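Local coordinates for protein Poly(Beta-D-mannuronate) lyase (Pseudopedobacter saltans, PDB 7O79) that probably cleaves poly(beta-D-mannuronate) in alginate by lyase chemistry, as a family 6 polysaccharide lyase built on a parallel beta-helix, at residues D107-Q112 and K135-M140; N125-Q130 and R152-Q157; C159-I164 and K196-E201; F175-Y180 and L213-N218. One frame throughout, in Å; residues are numbered along the deposited sequence.

Contact 1: residues D107-Q112 and K135-M140; sequences DFNPSQ and KGKNNM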
# COMPACT_ATOMS: atom_id res chain seq x y z
N ASP A 107 10.97 10.72 12.54
CA ASP A 107 10.20 11.86 13.04
C ASP A 107 10.43 13.16 12.27
O ASP A 107 10.51 14.24 12.87
CB ASP A 107 10.47 12.10 14.53
CG ASP A 107 10.22 10.88 15.36
OD1 ASP A 107 9.24 10.16 15.07
OD2 ASP A 107 11.00 10.62 16.31
N PHE A 108 10.50 13.07 10.95
CA PHE A 108 10.84 14.19 10.08
C PHE A 108 9.62 15.08 9.80
O PHE A 108 9.25 15.34 8.66
CB PHE A 108 11.44 13.65 8.78
CG PHE A 108 12.35 14.62 8.07
CD1 PHE A 108 13.64 14.85 8.52
CD2 PHE A 108 11.92 15.25 6.91
CE1 PHE A 108 14.49 15.72 7.84
CE2 PHE A 108 12.75 16.13 6.22
CZ PHE A 108 14.05 16.37 6.69
N ASN A 109 9.03 15.58 10.90
CA ASN A 109 7.68 16.10 10.91
C ASN A 109 7.61 17.63 11.02
O ASN A 109 8.43 18.25 11.69
CB ASN A 109 6.88 15.48 12.06
CG ASN A 109 6.72 13.98 11.90
OD1 ASN A 109 6.44 13.50 10.80
ND2 ASN A 109 6.85 13.24 13.00
N PRO A 110 6.64 18.24 10.36
CA PRO A 110 6.42 19.68 10.51
C PRO A 110 5.63 19.94 11.79
O PRO A 110 5.28 19.02 12.52
CB PRO A 110 5.59 20.02 9.27
CG PRO A 110 4.72 18.78 9.12
CD PRO A 110 5.58 17.61 9.55
N SER A 111 5.35 21.23 12.06
CA SER A 111 4.64 21.53 13.30
C SER A 111 3.13 21.36 13.15
O SER A 111 2.47 20.92 14.10
CB SER A 111 5.00 22.93 13.81
OG SER A 111 4.69 23.91 12.85
N GLN A 112 2.54 21.70 12.01
CA GLN A 112 1.11 21.48 11.83
C GLN A 112 0.93 20.17 11.07
O GLN A 112 1.59 19.96 10.05
CB GLN A 112 0.36 22.57 11.04
CG GLN A 112 0.10 23.99 11.64
CD GLN A 112 1.34 24.88 11.72
OE1 GLN A 112 1.77 25.31 12.78
NE2 GLN A 112 1.83 25.29 10.53
N LYS A 135 9.86 6.02 10.52
CA LYS A 135 9.29 6.06 11.86
C LYS A 135 8.71 7.43 12.17
O LYS A 135 9.41 8.45 12.05
CB LYS A 135 10.36 5.70 12.90
CG LYS A 135 9.78 5.72 14.31
CD LYS A 135 10.81 5.35 15.37
CE LYS A 135 10.16 5.29 16.75
NZ LYS A 135 9.69 6.63 17.17
N GLY A 136 7.45 7.47 12.59
CA GLY A 136 6.90 8.64 13.24
C GLY A 136 6.23 9.68 12.37
O GLY A 136 5.89 10.75 12.88
N LYS A 137 6.00 9.41 11.08
CA LYS A 137 5.35 10.42 10.25
C LYS A 137 3.98 10.78 10.82
O LYS A 137 3.18 9.90 11.16
CB LYS A 137 5.21 9.93 8.81
CG LYS A 137 4.68 11.01 7.87
CD LYS A 137 4.34 10.46 6.49
CE LYS A 137 4.43 11.56 5.46
NZ LYS A 137 3.12 12.30 5.35
N ASN A 138 3.71 12.08 10.94
CA ASN A 138 2.51 12.49 11.66
C ASN A 138 1.69 13.55 10.92
O ASN A 138 0.71 14.05 11.48
CB ASN A 138 2.87 12.97 13.07
CG ASN A 138 3.56 14.33 13.10
OD1 ASN A 138 3.82 14.93 12.06
ND2 ASN A 138 3.81 14.83 14.30
N ASN A 139 2.02 13.86 9.67
CA ASN A 139 1.32 14.88 8.89
C ASN A 139 0.55 14.25 7.73
O ASN A 139 0.68 13.06 7.44
CB ASN A 139 2.30 15.93 8.36
CG ASN A 139 3.36 15.33 7.44
OD1 ASN A 139 3.70 14.15 7.55
ND2 ASN A 139 3.88 16.13 6.51
N MET A 140 -0.23 15.10 7.07
CA MET A 140 -1.01 14.71 5.90
C MET A 140 -0.09 14.19 4.79
O MET A 140 1.11 14.46 4.77
CB MET A 140 -1.83 15.90 5.40
CG MET A 140 -3.09 16.26 6.24
SD MET A 140 -3.97 14.89 7.05
CE MET A 140 -4.75 14.10 5.65
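Asn109 ND2 donates to Gly136 O at 2.7 Å, the shortest polar bond of this contact. Asn109 CG lies beside its backbone N (chi1 -63°), which turns the amide toward Gly136 and Asn138. The carbonyl oxygen lies close to the amide plane of Asn109, whereas the donor itself stands well above the plane of the Gly136 carbonyl. The other end of the same amide is used too: Asn109 OD1 accepts from the backbone N of Asn138 at 3.1 Å, again with the donor above the carbonyl plane. Asparagine suits this place because one short, flat group carries both a donor and an acceptor for the passing backbone. The Asn138 amide stacks on it, the two planes 23° apart, with Asn109 CG 3.4 Å from Asn138 CG.

Nearer the strand ends, Asp107 N donates to Lys135 O at 2.8 Å. Gly136 has a positive phi and no CB, which leaves room for the carboxylate: Asp107 OD1 sits 3.3 Å from Gly136 CA. Lys135 NZ stays 4.1 Å from Asp107 OD1, beyond a salt bridge, so any attraction is probably weak. At the far end the Pro110 ring lies across Asn139 at about a right angle, CD 3.8 Å from Asn139 CG. Lys137 points its CB away from this surface; NZ bonds to Asn139 OD1 at 2.9 Å and more strongly to Gln141 O.

Both segments are loops on successive turns of the beta-helix, one following strand 99-106 and the other strand 128-135. Asn109 and Phe108 rest on Trp119 of strand 118-122, and Asn138 touches Pro165 of the next turn.

Contact 2: residues N125-Q130 and R152-Q157; sequences NNNLMQ and RYNTVQ. With PO4 (phosphate ion), chain B.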
# COMPACT_ATOMS: atom_id res chain seq x y z
N ASN A 125 9.97 5.12 -13.56
CA ASN A 125 9.77 3.69 -13.78
C ASN A 125 10.91 2.80 -13.29
O ASN A 125 12.08 3.20 -13.25
CB ASN A 125 9.51 3.39 -15.27
CG ASN A 125 8.44 4.28 -15.84
OD1 ASN A 125 7.25 4.12 -15.51
ND2 ASN A 125 8.83 5.20 -16.70
N ASN A 126 10.55 1.59 -12.90
CA ASN A 126 11.52 0.56 -12.54
C ASN A 126 12.44 0.98 -11.40
O ASN A 126 13.61 0.61 -11.36
CB ASN A 126 12.32 0.11 -13.77
CG ASN A 126 11.42 -0.24 -14.93
OD1 ASN A 126 10.98 0.63 -15.68
ND2 ASN A 126 11.12 -1.52 -15.06
N ASN A 127 11.92 1.73 -10.44
CA ASN A 127 12.71 2.13 -9.29
C ASN A 127 12.56 1.14 -8.12
O ASN A 127 11.57 0.41 -8.01
CB ASN A 127 12.34 3.54 -8.84
CG ASN A 127 12.53 4.58 -9.95
OD1 ASN A 127 13.66 4.96 -10.27
ND2 ASN A 127 11.43 5.04 -10.55
N LEU A 128 13.56 1.13 -7.25
CA LEU A 128 13.65 0.18 -6.15
C LEU A 128 14.00 0.89 -4.85
O LEU A 128 14.93 1.70 -4.81
CB LEU A 128 14.69 -0.90 -6.45
CG LEU A 128 14.95 -1.94 -5.36
CD1 LEU A 128 13.68 -2.68 -4.96
CD2 LEU A 128 15.98 -2.93 -5.88
N MET A 129 13.23 0.61 -3.80
CA MET A 129 13.54 1.00 -2.42
C MET A 129 13.58 -0.25 -1.56
O MET A 129 12.59 -0.98 -1.51
CB MET A 129 12.50 1.95 -1.82
CG MET A 129 12.98 2.69 -0.58
SD MET A 129 11.91 4.05 -0.01
CE MET A 129 10.39 3.19 0.42
N GLN A 130 14.69 -0.47 -0.85
CA GLN A 130 14.79 -1.65 -0.02
C GLN A 130 15.71 -1.40 1.16
O GLN A 130 16.61 -0.57 1.09
CB GLN A 130 15.26 -2.87 -0.83
CG GLN A 130 16.65 -2.72 -1.44
CD GLN A 130 17.08 -3.97 -2.21
OE1 GLN A 130 16.23 -4.74 -2.67
NE2 GLN A 130 18.39 -4.17 -2.34
N ARG A 152 5.60 3.19 -13.46
CA ARG A 152 5.28 1.77 -13.47
C ARG A 152 6.48 0.96 -13.01
O ARG A 152 7.63 1.38 -13.17
CB ARG A 152 4.86 1.30 -14.87
CG ARG A 152 3.64 1.98 -15.43
CD ARG A 152 3.31 1.47 -16.83
NE ARG A 152 1.98 1.91 -17.26
CZ ARG A 152 1.71 3.14 -17.69
NH1 ARG A 152 0.47 3.46 -18.07
NH2 ARG A 152 2.67 4.06 -17.74
N TYR A 153 6.19 -0.23 -12.45
CA TYR A 153 7.20 -1.24 -12.10
C TYR A 153 8.14 -0.77 -10.98
O TYR A 153 9.32 -1.12 -10.96
CB TYR A 153 8.01 -1.70 -13.32
CG TYR A 153 7.18 -2.49 -14.30
CD1 TYR A 153 6.95 -3.85 -14.10
CD2 TYR A 153 6.62 -1.89 -15.42
CE1 TYR A 153 6.17 -4.59 -14.99
CE2 TYR A 153 5.85 -2.61 -16.31
CZ TYR A 153 5.63 -3.95 -16.09
OH TYR A 153 4.86 -4.65 -16.98
N ASN A 154 7.63 0.01 -10.05
CA ASN A 154 8.39 0.37 -8.87
C ASN A 154 8.17 -0.68 -7.78
O ASN A 154 7.11 -1.31 -7.71
CB ASN A 154 7.99 1.76 -8.39
CG ASN A 154 8.26 2.83 -9.44
OD1 ASN A 154 9.37 2.92 -9.97
ND2 ASN A 154 7.25 3.67 -9.74
N THR A 155 9.19 -0.88 -6.96
CA THR A 155 9.21 -1.97 -5.99
C THR A 155 9.70 -1.41 -4.66
O THR A 155 10.69 -0.68 -4.62
CB THR A 155 10.12 -3.12 -6.47
OG1 THR A 155 9.55 -3.72 -7.63
CG2 THR A 155 10.27 -4.21 -5.39
N VAL A 156 8.99 -1.74 -3.58
CA VAL A 156 9.39 -1.40 -2.22
C VAL A 156 9.43 -2.72 -1.44
O VAL A 156 8.40 -3.39 -1.31
CB VAL A 156 8.41 -0.41 -1.56
CG1 VAL A 156 8.74 -0.23 -0.07
CG2 VAL A 156 8.35 0.92 -2.33
N GLN A 157 10.62 -3.11 -0.96
CA GLN A 157 10.75 -4.40 -0.30
C GLN A 157 11.71 -4.32 0.87
O GLN A 157 12.62 -3.49 0.89
CB GLN A 157 11.19 -5.49 -1.30
CG GLN A 157 12.52 -5.25 -1.95
CD GLN A 157 12.86 -6.32 -2.98
OE1 GLN A 157 12.04 -7.18 -3.28
NE2 GLN A 157 14.08 -6.27 -3.52
P PO4 B . 0.53 7.12 -18.95
O1 PO4 B . 1.04 6.64 -17.60
O2 PO4 B . 1.70 7.14 -19.92
O3 PO4 B . -0.04 8.50 -18.78
O4 PO4 B . -0.57 6.23 -19.50
O HOH W 1 5.38 4.12 -17.42
O HOH W 2 11.30 -2.37 -9.58
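Asn127 and Asn154 share one setting: CG stands anti to the carbonyl carbon (chi1 -58° and -60°), which lays the two amides side by side, pointing the same way. Asn154 OD1 can then take two protons, from Asn127 N at 2.9 Å and from Asn127 ND2 at 3.0 Å. Asn127 OD1 passes the pattern on to Cys98 N, an asparagine ladder of the kind known from parallel beta-helices. Gln130 and Gln157 also match, CG lying between N and the carbonyl carbon in both; Gln157 NE2 donates to Gln130 OE1 at 2.8 Å, the amides nearly coplanar; long polar side chains suit this partly exposed face. Inward, Met129 CE meets Val156 CG1 at 3.8 Å. In the parallel backbone pairing, Met129 N donates to Thr155 O and Gln157 N to Met129 O.

Arg152 N donates to Asn125 OD1 at 2.8 Å. Its guanidinium approaches a phosphate, probably from the crystallisation liquor, edge-on, with NH2 3.1 Å from PO4 O1, while NH1 forms a salt bridge with Asp189. A water bridges Arg152 NH2 and Asn125 OD1.

Strands 128-130 and 155-157 lie between strands 99-106 and 194-201, with Phe122 of strand 118-122 packed on Asn127, Asn154 and Val156.

Contact 3: residues C159-I164 and K196-E201; sequences CYFKDI and KNNLFE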
# COMPACT_ATOMS: atom_id res chain seq x y z
N CYS A 159 11.45 -3.15 3.73
CA CYS A 159 11.45 -1.92 4.50
C CYS A 159 10.68 -2.11 5.80
O CYS A 159 9.97 -3.09 6.03
CB CYS A 159 10.87 -0.77 3.67
SG CYS A 159 11.97 -0.29 2.31
N TYR A 160 10.84 -1.12 6.68
CA TYR A 160 10.29 -1.16 8.02
C TYR A 160 9.51 0.13 8.26
O TYR A 160 10.09 1.23 8.18
CB TYR A 160 11.43 -1.33 9.03
CG TYR A 160 11.03 -1.56 10.47
CD1 TYR A 160 9.79 -2.12 10.79
CD2 TYR A 160 11.90 -1.24 11.51
CE1 TYR A 160 9.44 -2.35 12.12
CE2 TYR A 160 11.55 -1.46 12.83
CZ TYR A 160 10.33 -2.01 13.13
OH TYR A 160 9.99 -2.23 14.44
N PHE A 161 8.21 0.01 8.56
CA PHE A 161 7.35 1.16 8.82
C PHE A 161 6.80 1.04 10.24
O PHE A 161 6.00 0.15 10.53
CB PHE A 161 6.21 1.26 7.80
CG PHE A 161 6.68 1.19 6.36
CD1 PHE A 161 6.88 -0.03 5.74
CD2 PHE A 161 6.93 2.36 5.64
CE1 PHE A 161 7.31 -0.11 4.42
CE2 PHE A 161 7.36 2.29 4.32
CZ PHE A 161 7.57 1.05 3.71
N LYS A 162 7.22 1.95 11.11
CA LYS A 162 7.06 1.79 12.55
C LYS A 162 6.48 3.05 13.18
O LYS A 162 6.95 4.15 12.89
CB LYS A 162 8.39 1.47 13.21
CG LYS A 162 8.31 1.34 14.72
CD LYS A 162 9.67 1.09 15.33
CE LYS A 162 9.57 0.33 16.65
NZ LYS A 162 10.88 0.28 17.35
N ASP A 163 5.50 2.86 14.07
CA ASP A 163 4.97 3.94 14.92
C ASP A 163 4.57 5.15 14.09
O ASP A 163 5.12 6.25 14.22
CB ASP A 163 5.96 4.36 16.01
CG ASP A 163 6.36 3.22 16.93
OD1 ASP A 163 5.54 2.32 17.20
OD2 ASP A 163 7.50 3.25 17.43
N ILE A 164 3.61 4.93 13.20
CA ILE A 164 3.05 6.04 12.44
C ILE A 164 1.82 6.46 13.25
O ILE A 164 0.81 5.74 13.25
CB ILE A 164 2.70 5.62 11.00
CG1 ILE A 164 3.90 4.93 10.33
CG2 ILE A 164 2.21 6.83 10.20
CD1 ILE A 164 5.19 5.73 10.28
N LYS A 196 6.48 -5.63 -1.12
CA LYS A 196 6.87 -7.01 -0.88
C LYS A 196 7.78 -7.13 0.33
O LYS A 196 8.71 -6.34 0.49
CB LYS A 196 7.56 -7.60 -2.12
CG LYS A 196 8.07 -9.05 -1.98
CD LYS A 196 8.85 -9.44 -3.25
CE LYS A 196 9.87 -10.57 -3.02
NZ LYS A 196 11.21 -9.99 -2.63
N ASN A 197 7.49 -8.12 1.18
CA ASN A 197 8.35 -8.47 2.32
C ASN A 197 8.69 -7.25 3.15
O ASN A 197 9.84 -7.05 3.55
CB ASN A 197 9.64 -9.18 1.87
CG ASN A 197 9.39 -10.49 1.16
OD1 ASN A 197 8.42 -11.18 1.45
ND2 ASN A 197 10.29 -10.86 0.26
N ASN A 198 7.69 -6.42 3.45
CA ASN A 198 7.88 -5.32 4.38
C ASN A 198 7.25 -5.65 5.73
O ASN A 198 6.33 -6.47 5.82
CB ASN A 198 7.27 -4.02 3.84
CG ASN A 198 7.84 -3.63 2.50
OD1 ASN A 198 8.99 -3.20 2.40
ND2 ASN A 198 7.06 -3.84 1.44
N LEU A 199 7.74 -4.98 6.76
CA LEU A 199 7.22 -5.09 8.12
C LEU A 199 6.53 -3.79 8.53
O LEU A 199 7.14 -2.72 8.50
CB LEU A 199 8.34 -5.43 9.10
CG LEU A 199 7.96 -5.54 10.58
CD1 LEU A 199 6.92 -6.63 10.82
CD2 LEU A 199 9.18 -5.82 11.43
N PHE A 200 5.30 -3.89 8.99
CA PHE A 200 4.57 -2.76 9.49
C PHE A 200 4.29 -3.00 10.99
O PHE A 200 3.81 -4.04 11.34
CB PHE A 200 3.23 -2.58 8.80
CG PHE A 200 3.31 -2.39 7.32
CD1 PHE A 200 3.53 -3.44 6.47
CD2 PHE A 200 3.08 -1.16 6.77
CE1 PHE A 200 3.57 -3.25 5.12
CE2 PHE A 200 3.12 -0.97 5.43
CZ PHE A 200 3.37 -2.01 4.60
N GLU A 201 4.65 -2.07 11.85
CA GLU A 201 4.37 -2.20 13.25
C GLU A 201 3.78 -0.92 13.79
O GLU A 201 4.45 0.06 13.85
CB GLU A 201 5.61 -2.56 14.00
CG GLU A 201 5.40 -2.86 15.46
CD GLU A 201 6.09 -4.13 15.86
OE1 GLU A 201 6.94 -4.60 15.10
OE2 GLU A 201 5.77 -4.66 16.94
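Tyr160, Phe161 and Lys162 pair in parallel with Leu199, Phe200 and Glu201, an in-register pairing between neighbouring turns of the beta-helix.

Backbone bonds hold the register. Leu199 N donates to Cys159 O, Phe161 N donates to Leu199 O at 2.9 Å, Glu201 N donates to Phe161 O, and Asp163 N closes the series on Glu201 O at 3.0 Å.

Aromatic contacts fill the interior face. Phe161 and Phe200 point the same way with ring planes 19° apart, but they are slid so far that they barely overlap, their centroids lying 5.1 Å apart. What touches is Phe161 CD1, over one face of the Phe200 ring and toward its rim. Large flat residues suit this core: Phe134 continues the line of rings on one side, and Phe175 meets Phe161 at a steep angle.

Apolar and amphipathic groups share the other face. Tyr160 CE1 rests on Leu199 CD2 at 3.5 Å; Leu199 is buried between this ring, strand 219-226 and Val450. Tyr160 and Glu201, longer residues with polar ends, suit a partly exposed surface.

A side-chain-to-backbone bond adds to the pairing, next to the Tyr160-Leu199 pair. Asn198 keeps CG beside its own backbone N (chi1 -58°), and ND2 bonds to Val156 O. OD1 accepts the Cys159 N-H at 2.8 Å, in the carbonyl plane on a lone pair.

Contact 4: residues F175-Y180 and L213-N218; sequences FRIWGY and LKSNRN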
# COMPACT_ATOMS: atom_id res chain seq x y z
N PHE A 175 0.87 3.46 2.11
CA PHE A 175 1.08 3.37 0.67
C PHE A 175 -0.20 3.80 -0.04
O PHE A 175 -1.28 3.30 0.30
CB PHE A 175 1.41 1.92 0.24
CG PHE A 175 2.81 1.46 0.57
CD1 PHE A 175 3.12 0.93 1.82
CD2 PHE A 175 3.81 1.48 -0.41
CE1 PHE A 175 4.41 0.46 2.11
CE2 PHE A 175 5.11 1.00 -0.14
CZ PHE A 175 5.40 0.49 1.12
N ARG A 176 -0.08 4.68 -1.02
CA ARG A 176 -1.19 4.99 -1.93
C ARG A 176 -0.69 4.87 -3.37
O ARG A 176 0.20 5.63 -3.77
CB ARG A 176 -1.78 6.38 -1.65
CG ARG A 176 -2.94 6.75 -2.57
CD ARG A 176 -3.58 8.13 -2.28
NE ARG A 176 -2.68 9.24 -2.58
CZ ARG A 176 -2.77 10.45 -2.03
NH1 ARG A 176 -3.75 10.73 -1.18
NH2 ARG A 176 -1.89 11.39 -2.37
N ILE A 177 -1.24 3.92 -4.12
CA ILE A 177 -0.72 3.56 -5.45
C ILE A 177 -1.70 4.02 -6.52
O ILE A 177 -2.66 3.31 -6.86
CB ILE A 177 -0.44 2.05 -5.58
CG1 ILE A 177 0.26 1.51 -4.33
CG2 ILE A 177 0.33 1.78 -6.89
CD1 ILE A 177 1.60 2.18 -4.08
N TRP A 178 -1.41 5.16 -7.12
CA TRP A 178 -2.13 5.60 -8.31
C TRP A 178 -1.51 4.97 -9.55
O TRP A 178 -0.43 4.36 -9.50
CB TRP A 178 -2.08 7.12 -8.44
CG TRP A 178 -2.88 7.89 -7.41
CD1 TRP A 178 -4.05 7.52 -6.81
CD2 TRP A 178 -2.55 9.19 -6.91
NE1 TRP A 178 -4.47 8.51 -5.93
CE2 TRP A 178 -3.57 9.55 -5.99
CE3 TRP A 178 -1.50 10.09 -7.15
CZ2 TRP A 178 -3.56 10.77 -5.30
CZ3 TRP A 178 -1.50 11.31 -6.47
CH2 TRP A 178 -2.52 11.63 -5.55
N GLY A 179 -2.19 5.16 -10.68
CA GLY A 179 -1.75 4.66 -11.96
C GLY A 179 -2.93 4.17 -12.76
O GLY A 179 -4.08 4.35 -12.37
N TYR A 180 -2.63 3.57 -13.91
CA TYR A 180 -3.69 3.04 -14.76
C TYR A 180 -4.54 2.05 -13.98
O TYR A 180 -4.02 1.12 -13.37
CB TYR A 180 -3.10 2.37 -16.00
CG TYR A 180 -4.12 1.75 -16.92
CD1 TYR A 180 -4.65 0.49 -16.66
CD2 TYR A 180 -4.55 2.42 -18.06
CE1 TYR A 180 -5.59 -0.09 -17.50
CE2 TYR A 180 -5.48 1.85 -18.91
CZ TYR A 180 -6.00 0.61 -18.63
OH TYR A 180 -6.93 0.04 -19.47
N LEU A 213 -4.55 0.57 -2.77
CA LEU A 213 -4.38 0.36 -4.20
C LEU A 213 -5.48 1.10 -4.96
O LEU A 213 -6.67 0.87 -4.73
CB LEU A 213 -4.40 -1.13 -4.55
CG LEU A 213 -3.48 -2.02 -3.70
CD1 LEU A 213 -3.52 -3.46 -4.20
CD2 LEU A 213 -2.05 -1.48 -3.76
N LYS A 214 -5.07 1.99 -5.86
CA LYS A 214 -5.97 2.75 -6.73
C LYS A 214 -5.50 2.66 -8.17
O LYS A 214 -5.35 3.67 -8.86
CB LYS A 214 -6.05 4.20 -6.26
CG LYS A 214 -6.80 4.39 -4.94
CD LYS A 214 -6.88 5.87 -4.57
CE LYS A 214 -7.92 6.11 -3.46
NZ LYS A 214 -7.81 7.47 -2.86
N SER A 215 -5.21 1.44 -8.62
CA SER A 215 -4.62 1.17 -9.94
C SER A 215 -4.63 -0.35 -10.11
O SER A 215 -4.99 -1.09 -9.18
CB SER A 215 -3.20 1.71 -10.08
OG SER A 215 -2.39 1.28 -8.99
N ASN A 216 -4.17 -0.82 -11.28
CA ASN A 216 -4.16 -2.25 -11.62
C ASN A 216 -2.79 -2.89 -11.48
O ASN A 216 -1.75 -2.24 -11.49
CB ASN A 216 -4.64 -2.51 -13.06
CG ASN A 216 -6.03 -1.99 -13.33
OD1 ASN A 216 -6.74 -1.55 -12.42
ND2 ASN A 216 -6.45 -2.07 -14.58
N ARG A 217 -2.82 -4.23 -11.37
CA ARG A 217 -1.67 -5.13 -11.53
C ARG A 217 -0.57 -4.90 -10.51
O ARG A 217 0.61 -5.07 -10.79
CB ARG A 217 -1.10 -5.08 -12.95
CG ARG A 217 -2.14 -5.07 -14.00
CD ARG A 217 -2.33 -6.48 -14.50
NE ARG A 217 -3.45 -6.58 -15.43
CZ ARG A 217 -4.02 -7.73 -15.80
NH1 ARG A 217 -3.58 -8.88 -15.31
NH2 ARG A 217 -5.03 -7.71 -16.66
N ASN A 218 -0.98 -4.58 -9.30
CA ASN A 218 -0.05 -4.40 -8.21
C ASN A 218 0.13 -5.70 -7.43
O ASN A 218 -0.72 -6.53 -7.46
CB ASN A 218 -0.53 -3.29 -7.32
CG ASN A 218 -0.62 -1.97 -8.05
OD1 ASN A 218 0.34 -1.46 -8.50
ND2 ASN A 218 -1.78 -1.48 -8.20
O HOH W 3 -7.05 9.29 -4.41
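Ile177 and Leu213 lie side by side, pointing the same way into the interior, with Ile177 CG1 3.8 Å from Leu213 CD2. Ile177 and Asn218 slide past each other in opposite directions; CG2 of Ile177, set anti to the backbone N, touches Asn218 OD1 at 3.6 Å.

The Ile177 carbonyl does double service. Lys214 N donates to Ile177 O at 2.9 Å and Ser215 OG donates to it at 3.0 Å, arriving from opposite faces of its plane. Ser215 holds OG between N and the carbonyl carbon (chi1 52°), and this rotation lets the hydroxyl also accept from Asn218 ND2 at 2.9 Å. A small hydroxyl is apt here, giving and taking a bond in a buried place.

Outside, the Lys214 chain runs extended beside Trp178, its CD at the indole edge, 3.8 Å from NE1. One water accepts from Trp178 NE1, and the Arg176 guanidinium lies over one face of the indole, offset toward its rim, while its NH2 bonds to Tyr118. Gly179 occupies backbone angles that suit a residue without CB, letting the chain turn so that Tyr180 O can receive Asn216 N at 2.9 Å. The Tyr180 ring and the Asn216 amide stand nearly perpendicular, at 88°, with ND2 at the ring's edge; Asn216 itself is anchored by Asn238 and Glu185.

Asn218 OD1 accepts from Phe193 N, and Asn218 N donates to Asn240 OD1, a step of an asparagine ladder of the kind found in turns of many parallel beta-helices.

Overall arrangement
All four contacts join successive turns of one beta-helix. Contact 4 is the most buried and lies nearest the chain centre; contacts 2 and 3 are partly buried, and contact 1 is a peripheral loop pair about 19 Å from that centre. Contacts 2 and 3 share strand 155-162, whereas contact 4 belongs to another run of strands and meets them through the interior: Phe175 packs against Val156, Phe161 and Phe200. Regular parallel pairing dominates contacts 2 and 3, while contact 4 soon leaves its strands for a turn stitched by a serine and asparagines. Contact 1 keeps one backbone bond, otherwise relies on an asparagine amide, and reaches contact 3 by packing around Ile164.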